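Local atomic coordinates of HepC.19480.a.B1 (Helicobacter pylori, PDB entry 6MTZ), a protein that is of unknown function but probably belongs to the DHH/DHHA1 family of phosphoesterases. Residues 333-338 against 342-347; 293-296 against 300-303; 256-261 against 287-292. One frame throughout, in Å; residues are numbered along the deposited sequence.

Contact 1: residues 333-338 against 342-347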
ATOM      1  N   ASP A 333      18.205 -16.385 -10.487  1.00 46.08           N
ATOM      2  CA  ASP A 333      19.273 -15.526 -10.987  1.00 49.36           C
ATOM      3  C   ASP A 333      18.749 -14.604 -12.081  1.00 39.48           C
ATOM      4  O   ASP A 333      17.969 -15.019 -12.944  1.00 40.09           O
ATOM      5  CB  ASP A 333      20.419 -16.377 -11.530  1.00 55.48           C
ATOM      6  CG  ASP A 333      21.050 -17.246 -10.467  1.00 64.63           C
ATOM      7  OD1 ASP A 333      21.341 -16.723  -9.372  1.00 60.38           O
ATOM      8  OD2 ASP A 333      21.248 -18.454 -10.725  1.00 77.86           O
ATOM      9  N   GLY A 334      19.189 -13.347 -12.051  1.00 44.68           N
ATOM     10  CA  GLY A 334      18.732 -12.375 -13.030  1.00 43.17           C
ATOM     11  C   GLY A 334      17.268 -11.989 -12.905  1.00 49.94           C
ATOM     12  O   GLY A 334      16.660 -11.562 -13.890  1.00 38.08           O
ATOM     13  N   PHE A 335      16.680 -12.135 -11.722  1.00 44.03           N
ATOM     14  CA  PHE A 335      15.276 -11.800 -11.561  1.00 33.72           C
ATOM     15  C   PHE A 335      15.056 -10.296 -11.693  1.00 39.81           C
ATOM     16  O   PHE A 335      15.824  -9.482 -11.170  1.00 33.73           O
ATOM     17  CB  PHE A 335      14.760 -12.292 -10.215  1.00 38.00           C
ATOM     18  CG  PHE A 335      13.312 -11.979  -9.980  1.00 45.49           C
ATOM     19  CD1 PHE A 335      12.320 -12.821 -10.464  1.00 37.51           C
ATOM     20  CD2 PHE A 335      12.940 -10.838  -9.285  1.00 40.26           C
ATOM     21  CE1 PHE A 335      10.992 -12.540 -10.252  1.00 40.32           C
ATOM     22  CE2 PHE A 335      11.612 -10.550  -9.078  1.00 35.67           C
ATOM     23  CZ  PHE A 335      10.636 -11.402  -9.563  1.00 45.20           C
ATOM     24  N   ARG A 336      13.983  -9.931 -12.388  1.00 35.24           N
ATOM     25  CA  ARG A 336      13.704  -8.552 -12.756  1.00 33.20           C
ATOM     26  C   ARG A 336      12.557  -8.036 -11.895  1.00 48.02           C
ATOM     27  O   ARG A 336      11.397  -8.400 -12.115  1.00 41.33           O
ATOM     28  CB  ARG A 336      13.386  -8.465 -14.242  1.00 35.00           C
ATOM     29  CG  ARG A 336      14.593  -8.777 -15.122  1.00 37.69           C
ATOM     30  CD  ARG A 336      14.279  -8.614 -16.617  1.00 57.48           C
ATOM     31  NE  ARG A 336      13.199  -9.499 -17.058  1.00 56.36           N
ATOM     32  CZ  ARG A 336      13.373 -10.775 -17.388  1.00 63.20           C
ATOM     33  NH1 ARG A 336      14.582 -11.319 -17.324  1.00 68.56           N
ATOM     34  NH2 ARG A 336      12.344 -11.510 -17.780  1.00 62.92           N
ATOM     35  N   GLU A 337      12.896  -7.203 -10.909  1.00 48.71           N
ATOM     36  CA  GLU A 337      11.902  -6.636 -10.003  1.00 44.50           C
ATOM     37  C   GLU A 337      10.869  -5.841 -10.790  1.00 31.00           C
ATOM     38  O   GLU A 337      11.142  -5.346 -11.880  1.00 33.22           O
ATOM     39  CB  GLU A 337      12.583  -5.729  -8.973  1.00 41.30           C
ATOM     40  N   SER A 338       9.666  -5.725 -10.235  1.00 39.48           N
ATOM     41  CA  SER A 338       8.622  -4.978 -10.923  1.00 41.27           C
ATOM     42  C   SER A 338       7.500  -4.663  -9.944  1.00 44.26           C
ATOM     43  O   SER A 338       7.363  -5.305  -8.900  1.00 39.77           O
ATOM     44  CB  SER A 338       8.090  -5.762 -12.127  1.00 39.74           C
ATOM     45  OG  SER A 338       7.010  -5.090 -12.737  1.00 42.08           O
ATOM     46  N   ARG A 342       1.855  -9.093 -13.495  1.00 35.17           N
ATOM     47  CA  ARG A 342       1.980  -9.937 -14.681  1.00 38.72           C
ATOM     48  C   ARG A 342       3.447 -10.122 -15.076  1.00 43.31           C
ATOM     49  O   ARG A 342       3.859 -11.220 -15.474  1.00 36.22           O
ATOM     50  CB  ARG A 342       1.171  -9.352 -15.842  1.00 35.05           C
ATOM     51  N   ASP A 343       4.252  -9.059 -14.955  1.00 43.78           N
ATOM     52  CA  ASP A 343       5.680  -9.151 -15.263  1.00 42.68           C
ATOM     53  C   ASP A 343       6.374 -10.197 -14.401  1.00 38.86           C
ATOM     54  O   ASP A 343       7.236 -10.945 -14.878  1.00 39.67           O
ATOM     55  CB  ASP A 343       6.352  -7.798 -15.061  1.00 44.63           C
ATOM     56  CG  ASP A 343       6.004  -6.806 -16.145  1.00 47.86           C
ATOM     57  OD1 ASP A 343       5.552  -7.232 -17.229  1.00 50.71           O
ATOM     58  OD2 ASP A 343       6.196  -5.597 -15.909  1.00 54.45           O
ATOM     59  N   ILE A 344       6.022 -10.248 -13.123  1.00 28.94           N
ATOM     60  CA  ILE A 344       6.630 -11.218 -12.220  1.00 39.00           C
ATOM     61  C   ILE A 344       6.195 -12.626 -12.591  1.00 36.03           C
ATOM     62  O   ILE A 344       7.016 -13.555 -12.646  1.00 40.72           O
ATOM     63  CB  ILE A 344       6.273 -10.853 -10.764  1.00 36.95           C
ATOM     64  CG1 ILE A 344       7.116  -9.650 -10.316  1.00 44.97           C
ATOM     65  CG2 ILE A 344       6.492 -12.033  -9.826  1.00 33.22           C
ATOM     66  CD1 ILE A 344       6.336  -8.521  -9.716  1.00 46.92           C
ATOM     67  N   LYS A 345       4.911 -12.794 -12.903  1.00 30.82           N
ATOM     68  CA  LYS A 345       4.371 -14.115 -13.201  1.00 36.33           C
ATOM     69  C   LYS A 345       4.989 -14.698 -14.460  1.00 40.31           C
ATOM     70  O   LYS A 345       5.321 -15.888 -14.500  1.00 36.88           O
ATOM     71  CB  LYS A 345       2.858 -14.026 -13.346  1.00 35.03           C
ATOM     72  CG  LYS A 345       2.176 -15.362 -13.567  1.00 35.28           C
ATOM     73  CD  LYS A 345       0.710 -15.142 -13.911  1.00 41.70           C
ATOM     74  CE  LYS A 345      -0.023 -16.461 -14.062  1.00 48.15           C
ATOM     75  NZ  LYS A 345      -1.439 -16.258 -14.466  1.00 44.17           N
ATOM     76  N   GLU A 346       5.148 -13.872 -15.501  1.00 34.03           N
ATOM     77  CA  GLU A 346       5.770 -14.329 -16.737  1.00 35.33           C
ATOM     78  C   GLU A 346       7.146 -14.932 -16.475  1.00 37.43           C
ATOM     79  O   GLU A 346       7.537 -15.905 -17.126  1.00 39.95           O
ATOM     80  CB  GLU A 346       5.874 -13.171 -17.732  1.00 42.72           C
ATOM     81  CG  GLU A 346       4.543 -12.632 -18.234  1.00 54.68           C
ATOM     82  CD  GLU A 346       4.711 -11.460 -19.196  1.00 61.55           C
ATOM     83  OE1 GLU A 346       5.849 -11.226 -19.649  1.00 67.25           O
ATOM     84  OE2 GLU A 346       3.709 -10.779 -19.501  1.00 64.08           O
ATOM     85  N   GLN A 347       7.887 -14.378 -15.515  1.00 33.05           N
ATOM     86  CA  GLN A 347       9.213 -14.913 -15.219  1.00 41.98           C
ATOM     87  C   GLN A 347       9.130 -16.318 -14.622  1.00 32.65           C
ATOM     88  O   GLN A 347       9.911 -17.205 -14.991  1.00 34.48           O
ATOM     89  CB  GLN A 347       9.960 -13.950 -14.299  1.00 31.90           C
ATOM     90  CG  GLN A 347      10.403 -12.707 -15.042  1.00 36.26           C
ATOM     91  CD  GLN A 347      11.012 -11.661 -14.138  1.00 39.88           C
ATOM     92  OE1 GLN A 347      12.226 -11.629 -13.936  1.00 45.40           O
ATOM     93  NE2 GLN A 347      10.175 -10.785 -13.602  1.00 36.64           N
TER
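The amide nitrogen NE2 of Q347 spends both its hydrogens on backbone carbonyls. One runs across the contact, nearly straight, to R336 O at 3.1 Å, meeting a lone pair in the carbonyl plane. The other turns back within helix 341-353 to D343 O, 3.2 Å from NE2, approaching that oxygen from above its carbonyl plane. The other half of the amide works as acceptor: R336 N donates to Q347 OE1 at 2.9 Å, again on a lone pair. Q347 therefore reads both the N-H and the C=O of R336, much as a neighbouring strand would. Its CG stands anti to the carbonyl carbon (chi1 -73°) and the chain is extended from there, which carries the amide out from the helix to the loop.

Two flat groups flank that amide on opposite sides. The F335 ring is on one side, offset, its plane 11° from that of the amide, with CD1 3.7 Å from Q347 OE1. On the other the R336 guanidinium is stacked, 22° from parallel, with OE1 over its centre. Farther along, F335 CZ rests on I344 CG1 at 4.0 Å, and I344 CD1 reaches S338 O at 3.5 Å. S338 OG makes a weak hydrogen bond to D343 OD2 at 3.3 Å, its stronger partner being N340 N, just ahead of the helix. With three hydrogen bonds in play, the guanidinium stacked on one side and the F335 ring offset on the other, the Q347 amide can hardly rotate, so the loop after strand 327-331 is tied to the helix mainly through one side chain.

Contact 2: residues 293-296 against 300-303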
ATOM      1  N   ILE A 293       3.864 -20.753  -3.965  1.00 30.61           N
ATOM      2  CA  ILE A 293       5.176 -20.197  -4.265  1.00 26.79           C
ATOM      3  C   ILE A 293       5.101 -18.681  -4.119  1.00 35.36           C
ATOM      4  O   ILE A 293       4.192 -18.041  -4.654  1.00 33.89           O
ATOM      5  CB  ILE A 293       5.662 -20.623  -5.665  1.00 28.73           C
ATOM      6  CG1 ILE A 293       7.012 -19.984  -5.998  1.00 35.85           C
ATOM      7  CG2 ILE A 293       4.615 -20.313  -6.750  1.00 27.19           C
ATOM      8  CD1 ILE A 293       7.644 -20.532  -7.269  1.00 32.32           C
ATOM      9  N   ASP A 294       6.025 -18.120  -3.343  1.00 25.38           N
ATOM     10  CA  ASP A 294       6.171 -16.681  -3.177  1.00 33.79           C
ATOM     11  C   ASP A 294       7.572 -16.275  -3.615  1.00 35.79           C
ATOM     12  O   ASP A 294       8.554 -16.961  -3.308  1.00 36.70           O
ATOM     13  CB  ASP A 294       5.926 -16.258  -1.720  1.00 27.61           C
ATOM     14  CG  ASP A 294       5.972 -14.756  -1.525  1.00 30.23           C
ATOM     15  OD1 ASP A 294       4.999 -14.059  -1.899  1.00 31.79           O
ATOM     16  OD2 ASP A 294       6.983 -14.272  -0.983  1.00 37.21           O
ATOM     17  N   VAL A 295       7.655 -15.171  -4.352  1.00 27.85           N
ATOM     18  CA  VAL A 295       8.917 -14.588  -4.792  1.00 27.17           C
ATOM     19  C   VAL A 295       9.002 -13.171  -4.243  1.00 24.18           C
ATOM     20  O   VAL A 295       7.987 -12.478  -4.121  1.00 32.69           O
ATOM     21  CB  VAL A 295       9.031 -14.578  -6.333  1.00 40.29           C
ATOM     22  CG1 VAL A 295      10.454 -14.248  -6.765  1.00 35.75           C
ATOM     23  CG2 VAL A 295       8.581 -15.915  -6.900  1.00 48.17           C
ATOM     24  N   ASN A 296      10.214 -12.734  -3.904  1.00 31.34           N
ATOM     25  CA  ASN A 296      10.410 -11.339  -3.522  1.00 30.34           C
ATOM     26  C   ASN A 296      11.211 -10.615  -4.606  1.00 37.34           C
ATOM     27  O   ASN A 296      11.578 -11.194  -5.628  1.00 30.94           O
ATOM     28  CB  ASN A 296      11.059 -11.223  -2.132  1.00 30.64           C
ATOM     29  CG  ASN A 296      12.504 -11.737  -2.083  1.00 41.12           C
ATOM     30  OD1 ASN A 296      13.154 -11.930  -3.112  1.00 34.45           O
ATOM     31  ND2 ASN A 296      13.012 -11.944  -0.857  1.00 34.44           N
ATOM     32  N   ASN A 300      14.452 -14.269  -4.543  1.00 33.98           N
ATOM     33  CA  ASN A 300      14.431 -15.407  -3.638  1.00 40.86           C
ATOM     34  C   ASN A 300      13.029 -15.999  -3.571  1.00 36.91           C
ATOM     35  O   ASN A 300      12.030 -15.279  -3.625  1.00 38.43           O
ATOM     36  CB  ASN A 300      14.906 -15.003  -2.244  1.00 51.13           C
ATOM     37  CG  ASN A 300      16.391 -14.722  -2.200  1.00 64.86           C
ATOM     38  OD1 ASN A 300      16.815 -13.603  -1.901  1.00 67.23           O
ATOM     39  ND2 ASN A 300      17.193 -15.736  -2.503  1.00 63.29           N
ATOM     40  N   VAL A 301      12.966 -17.324  -3.450  1.00 32.19           N
ATOM     41  CA  VAL A 301      11.731 -18.084  -3.606  1.00 37.96           C
ATOM     42  C   VAL A 301      11.478 -18.893  -2.341  1.00 30.71           C
ATOM     43  O   VAL A 301      12.398 -19.508  -1.796  1.00 36.17           O
ATOM     44  CB  VAL A 301      11.801 -19.021  -4.834  1.00 43.12           C
ATOM     45  CG1 VAL A 301      10.522 -19.861  -4.949  1.00 48.51           C
ATOM     46  CG2 VAL A 301      12.031 -18.217  -6.100  1.00 49.07           C
ATOM     47  N   SER A 302      10.225 -18.905  -1.890  1.00 35.10           N
ATOM     48  CA  SER A 302       9.755 -19.789  -0.828  1.00 38.28           C
ATOM     49  C   SER A 302       8.663 -20.687  -1.387  1.00 35.13           C
ATOM     50  O   SER A 302       7.719 -20.196  -2.020  1.00 33.31           O
ATOM     51  CB  SER A 302       9.212 -18.994   0.364  1.00 39.87           C
ATOM     52  OG  SER A 302      10.213 -18.162   0.916  1.00 53.93           O
ATOM     53  N   LEU A 303       8.785 -21.992  -1.157  1.00 30.17           N
ATOM     54  CA  LEU A 303       7.794 -22.949  -1.623  1.00 39.89           C
ATOM     55  C   LEU A 303       7.252 -23.740  -0.445  1.00 42.40           C
ATOM     56  O   LEU A 303       7.985 -24.065   0.492  1.00 44.80           O
ATOM     57  CB  LEU A 303       8.376 -23.903  -2.681  1.00 52.18           C
ATOM     58  CG  LEU A 303       8.621 -23.313  -4.079  1.00 57.00           C
ATOM     59  CD1 LEU A 303      10.062 -23.517  -4.474  1.00 63.84           C
ATOM     60  CD2 LEU A 303       7.690 -23.923  -5.133  1.00 58.55           C
TER
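I293 and V301 meet at the apolar centre of this antiparallel beta hairpin, made by strands 291-295 and 300-305: I293 CG1 lies 3.7 Å from V301 CG1. I293 has CG1 anti to its own nitrogen (chi1 177°), and the branch runs obliquely across the V301 methyl. L303 lies alongside it, CD2 3.9 Å from I293 CB, the two side chains pointing the same way. V295 approaches V301 more loosely on the same face, which is packed further by L268, F352 and I348, the last two from helix 341-353.

D294 and S302 occupy the opposite face and form the hydrogen-bonded pair. D294 N gives its hydrogen to S302 O at 3.0 Å, and S302 N returns one to D294 O at 2.9 Å. The D294 carboxylate is buried but well satisfied, by S269 OG and by the backbone nitrogens of M272 and G273.

Toward the turn, N296 N bonds to N300 O at 3.1 Å. The N296 side chain then folds back beside N300, and N300 N donates to N296 OD1 at 3.0 Å, from 37° out of the plane of the side-chain carbonyl.

Contact 3: residues 256-261 against 287-292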
ATOM      1  N   ASP A 256      -5.791 -15.390 -11.766  1.00 40.60           N
ATOM      2  CA  ASP A 256      -4.626 -14.596 -12.154  1.00 37.97           C
ATOM      3  C   ASP A 256      -3.316 -15.157 -11.603  1.00 40.14           C
ATOM      4  O   ASP A 256      -2.262 -14.958 -12.216  1.00 40.94           O
ATOM      5  CB  ASP A 256      -4.780 -13.140 -11.706  1.00 43.28           C
ATOM      6  CG  ASP A 256      -5.958 -12.434 -12.382  1.00 54.75           C
ATOM      7  OD1 ASP A 256      -6.309 -12.806 -13.517  1.00 55.97           O
ATOM      8  OD2 ASP A 256      -6.537 -11.508 -11.776  1.00 60.37           O
ATOM      9  N   CYS A 257      -3.340 -15.851 -10.467  1.00 34.55           N
ATOM     10  CA  CYS A 257      -2.096 -16.214  -9.795  1.00 42.41           C
ATOM     11  C   CYS A 257      -1.720 -17.684  -9.962  1.00 47.42           C
ATOM     12  O   CYS A 257      -0.799 -18.155  -9.282  1.00 35.71           O
ATOM     13  CB  CYS A 257      -2.176 -15.856  -8.309  1.00 40.26           C
ATOM     14  SG  CYS A 257      -2.524 -14.095  -8.027  1.00 38.79           S
ATOM     15  N   SER A 258      -2.387 -18.408 -10.862  1.00 32.86           N
ATOM     16  CA  SER A 258      -2.134 -19.835 -11.025  1.00 36.98           C
ATOM     17  C   SER A 258      -0.919 -20.065 -11.906  1.00 44.13           C
ATOM     18  O   SER A 258      -0.770 -19.429 -12.952  1.00 34.24           O
ATOM     19  CB  SER A 258      -3.339 -20.529 -11.637  1.00 39.78           C
ATOM     20  OG  SER A 258      -4.298 -20.810 -10.651  1.00 36.85           O
ATOM     21  N   VAL A 259      -0.055 -20.981 -11.486  1.00 39.71           N
ATOM     22  CA  VAL A 259       1.115 -21.369 -12.257  1.00 46.41           C
ATOM     23  C   VAL A 259       1.174 -22.890 -12.266  1.00 48.31           C
ATOM     24  O   VAL A 259       0.607 -23.561 -11.399  1.00 37.96           O
ATOM     25  CB  VAL A 259       2.414 -20.751 -11.688  1.00 46.09           C
ATOM     26  CG1 VAL A 259       2.494 -19.279 -12.068  1.00 39.84           C
ATOM     27  CG2 VAL A 259       2.458 -20.906 -10.162  1.00 30.26           C
ATOM     28  N   TYR A 260       1.864 -23.439 -13.266  1.00 39.33           N
ATOM     29  CA  TYR A 260       1.805 -24.875 -13.533  1.00 43.64           C
ATOM     30  C   TYR A 260       3.209 -25.435 -13.690  1.00 44.32           C
ATOM     31  O   TYR A 260       3.939 -25.051 -14.608  1.00 42.42           O
ATOM     32  CB  TYR A 260       0.955 -25.157 -14.774  1.00 40.93           C
ATOM     33  CG  TYR A 260      -0.443 -24.593 -14.608  1.00 49.31           C
ATOM     34  CD1 TYR A 260      -0.727 -23.271 -14.953  1.00 40.41           C
ATOM     35  CD2 TYR A 260      -1.470 -25.365 -14.061  1.00 45.11           C
ATOM     36  CE1 TYR A 260      -1.996 -22.742 -14.784  1.00 55.98           C
ATOM     37  CE2 TYR A 260      -2.746 -24.839 -13.884  1.00 49.52           C
ATOM     38  CZ  TYR A 260      -3.000 -23.528 -14.253  1.00 57.02           C
ATOM     39  OH  TYR A 260      -4.258 -22.995 -14.093  1.00 64.29           O
ATOM     40  N   TYR A 261       3.580 -26.332 -12.781  1.00 43.13           N
ATOM     41  CA  TYR A 261       4.843 -27.062 -12.822  1.00 45.93           C
ATOM     42  C   TYR A 261       4.533 -28.523 -13.124  1.00 45.41           C
ATOM     43  O   TYR A 261       3.981 -29.235 -12.273  1.00 42.18           O
ATOM     44  CB  TYR A 261       5.592 -26.921 -11.497  1.00 38.96           C
ATOM     45  CG  TYR A 261       6.813 -27.814 -11.398  1.00 45.19           C
ATOM     46  CD1 TYR A 261       7.998 -27.474 -12.042  1.00 49.34           C
ATOM     47  CD2 TYR A 261       6.781 -28.993 -10.653  1.00 39.89           C
ATOM     48  CE1 TYR A 261       9.115 -28.282 -11.953  1.00 44.27           C
ATOM     49  CE2 TYR A 261       7.889 -29.809 -10.563  1.00 41.37           C
ATOM     50  CZ  TYR A 261       9.051 -29.452 -11.221  1.00 41.82           C
ATOM     51  OH  TYR A 261      10.158 -30.247 -11.126  1.00 43.58           O
ATOM     52  N   PRO A 287      -7.992 -27.074  -1.871  1.00 48.52           N
ATOM     53  CA  PRO A 287      -7.263 -28.336  -2.063  1.00 50.66           C
ATOM     54  C   PRO A 287      -6.883 -28.603  -3.504  1.00 48.67           C
ATOM     55  O   PRO A 287      -6.051 -29.482  -3.738  1.00 48.27           O
ATOM     56  CB  PRO A 287      -8.247 -29.396  -1.541  1.00 52.92           C
ATOM     57  CG  PRO A 287      -9.597 -28.773  -1.714  1.00 56.19           C
ATOM     58  CD  PRO A 287      -9.402 -27.293  -1.496  1.00 52.98           C
ATOM     59  N   ASP A 288      -7.458 -27.876  -4.469  1.00 64.34           N
ATOM     60  CA  ASP A 288      -7.134 -28.078  -5.878  1.00 54.77           C
ATOM     61  C   ASP A 288      -5.729 -27.608  -6.226  1.00 44.90           C
ATOM     62  O   ASP A 288      -5.227 -27.949  -7.300  1.00 50.24           O
ATOM     63  CB  ASP A 288      -8.179 -27.387  -6.771  1.00 56.99           C
ATOM     64  CG  ASP A 288      -8.448 -25.932  -6.381  1.00 62.37           C
ATOM     65  OD1 ASP A 288      -7.894 -25.043  -7.056  1.00 66.55           O
ATOM     66  OD2 ASP A 288      -9.226 -25.672  -5.429  1.00 58.68           O
ATOM     67  N   PHE A 289      -5.080 -26.855  -5.349  1.00 49.79           N
ATOM     68  CA  PHE A 289      -3.701 -26.440  -5.557  1.00 48.88           C
ATOM     69  C   PHE A 289      -2.750 -27.427  -4.892  1.00 46.30           C
ATOM     70  O   PHE A 289      -3.031 -27.948  -3.807  1.00 45.23           O
ATOM     71  CB  PHE A 289      -3.476 -25.028  -5.015  1.00 40.30           C
ATOM     72  CG  PHE A 289      -4.043 -23.949  -5.899  1.00 47.42           C
ATOM     73  CD1 PHE A 289      -5.376 -23.583  -5.800  1.00 49.75           C
ATOM     74  CD2 PHE A 289      -3.244 -23.317  -6.848  1.00 39.62           C
ATOM     75  CE1 PHE A 289      -5.900 -22.597  -6.618  1.00 46.38           C
ATOM     76  CE2 PHE A 289      -3.758 -22.334  -7.662  1.00 35.73           C
ATOM     77  CZ  PHE A 289      -5.086 -21.969  -7.547  1.00 44.96           C
ATOM     78  N   ASP A 290      -1.634 -27.691  -5.565  1.00 39.36           N
ATOM     79  CA  ASP A 290      -0.605 -28.602  -5.078  1.00 39.80           C
ATOM     80  C   ASP A 290       0.537 -27.911  -4.357  1.00 44.72           C
ATOM     81  O   ASP A 290       1.161 -28.529  -3.489  1.00 40.32           O
ATOM     82  CB  ASP A 290      -0.027 -29.395  -6.241  1.00 40.69           C
ATOM     83  CG  ASP A 290      -1.091 -30.118  -6.995  1.00 53.13           C
ATOM     84  OD1 ASP A 290      -1.759 -30.964  -6.364  1.00 51.88           O
ATOM     85  OD2 ASP A 290      -1.296 -29.802  -8.183  1.00 43.10           O
ATOM     86  N   PHE A 291       0.853 -26.665  -4.705  1.00 37.10           N
ATOM     87  CA  PHE A 291       1.917 -25.977  -3.997  1.00 34.20           C
ATOM     88  C   PHE A 291       1.637 -24.490  -3.984  1.00 32.42           C
ATOM     89  O   PHE A 291       0.771 -23.977  -4.697  1.00 39.66           O
ATOM     90  CB  PHE A 291       3.294 -26.272  -4.603  1.00 33.93           C
ATOM     91  CG  PHE A 291       3.466 -25.779  -6.006  1.00 38.58           C
ATOM     92  CD1 PHE A 291       2.963 -26.507  -7.079  1.00 36.02           C
ATOM     93  CD2 PHE A 291       4.152 -24.594  -6.256  1.00 33.90           C
ATOM     94  CE1 PHE A 291       3.132 -26.063  -8.389  1.00 37.61           C
ATOM     95  CE2 PHE A 291       4.326 -24.128  -7.559  1.00 38.36           C
ATOM     96  CZ  PHE A 291       3.816 -24.862  -8.631  1.00 40.64           C
ATOM     97  N   TYR A 292       2.388 -23.808  -3.138  1.00 39.94           N
ATOM     98  CA  TYR A 292       2.332 -22.370  -3.003  1.00 34.42           C
ATOM     99  C   TYR A 292       3.742 -21.858  -3.232  1.00 38.37           C
ATOM    100  O   TYR A 292       4.711 -22.478  -2.783  1.00 33.74           O
ATOM    101  CB  TYR A 292       1.798 -21.975  -1.611  1.00 32.81           C
ATOM    102  CG  TYR A 292       1.488 -20.507  -1.466  1.00 31.44           C
ATOM    103  CD1 TYR A 292       2.502 -19.586  -1.268  1.00 38.36           C
ATOM    104  CD2 TYR A 292       0.180 -20.040  -1.535  1.00 33.35           C
ATOM    105  CE1 TYR A 292       2.231 -18.239  -1.147  1.00 36.94           C
ATOM    106  CE2 TYR A 292      -0.101 -18.695  -1.419  1.00 34.08           C
ATOM    107  CZ  TYR A 292       0.934 -17.800  -1.222  1.00 35.79           C
ATOM    108  OH  TYR A 292       0.683 -16.458  -1.104  1.00 28.88           O
TER
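This is side-chain packing, mostly apolar, between the edge strand 258-261 and the run leading into strand 291-295, which are not sheet neighbours: S258, V259 and Y261 meet F289 and F291. No hydrogen bond joins the two segments. Strand 264-270 runs between them in the mixed sheet and is bonded to both, V259 pairing with G266 and F291 with K265 and F267, so the side chains have to reach over it.

F291 does this on one face. Its CG sits between the backbone nitrogen and the carbonyl carbon (chi1 64°), a position that sends the ring out toward the edge strand. There its CZ comes within 4.0 Å of Y261 CB, and a looser approach brings V259 CG2 to 4.5 Å from the same CZ. The Y261 ring turns off from F291, so it is the base of that tyrosine, not its aromatic part, that meets the phenylalanine.

F289 makes the second touch. S258 OG lies at the edge of the F289 ring, near its plane, 3.4 Å from CE2 of F289. With its hydrogen given to K254 O, the hydroxyl can turn its oxygen to the C-H rim of the ring. F289 is held further by a cation-pi contact with K265 and an edge-to-face contact with the F282 ring.

The two phenylalanines thus belong to different layers. F289 packs against L283 of helix 276-285, while F291 touches V311 of helix 311-318, the helix whose L314, M317 and C318 also receive the Y261 side chain.

All three contacts lie in the C-terminal domain, around the mixed six-stranded sheet, in the chain order contact 3, contact 2, contact 1. Contacts 2 and 3 share strand 291-295, their centres about 13 Å apart, and L303 CD2 of the hairpin packs on F291 CD2 of contact 3 at 3.8 Å. Contact 1 sits about 12 Å from contact 2 and 18 Å from contact 3, centre to centre. Helix 341-353 reaches the residues leading into the edge strand, K345 NZ probably hydrogen-bonding D256 O at 2.7 Å, while F335 CE1 meets V295 CG1 at 3.9 Å. The last helix and its preceding loop thereby close over one face of what is probably a DHHA1-type domain.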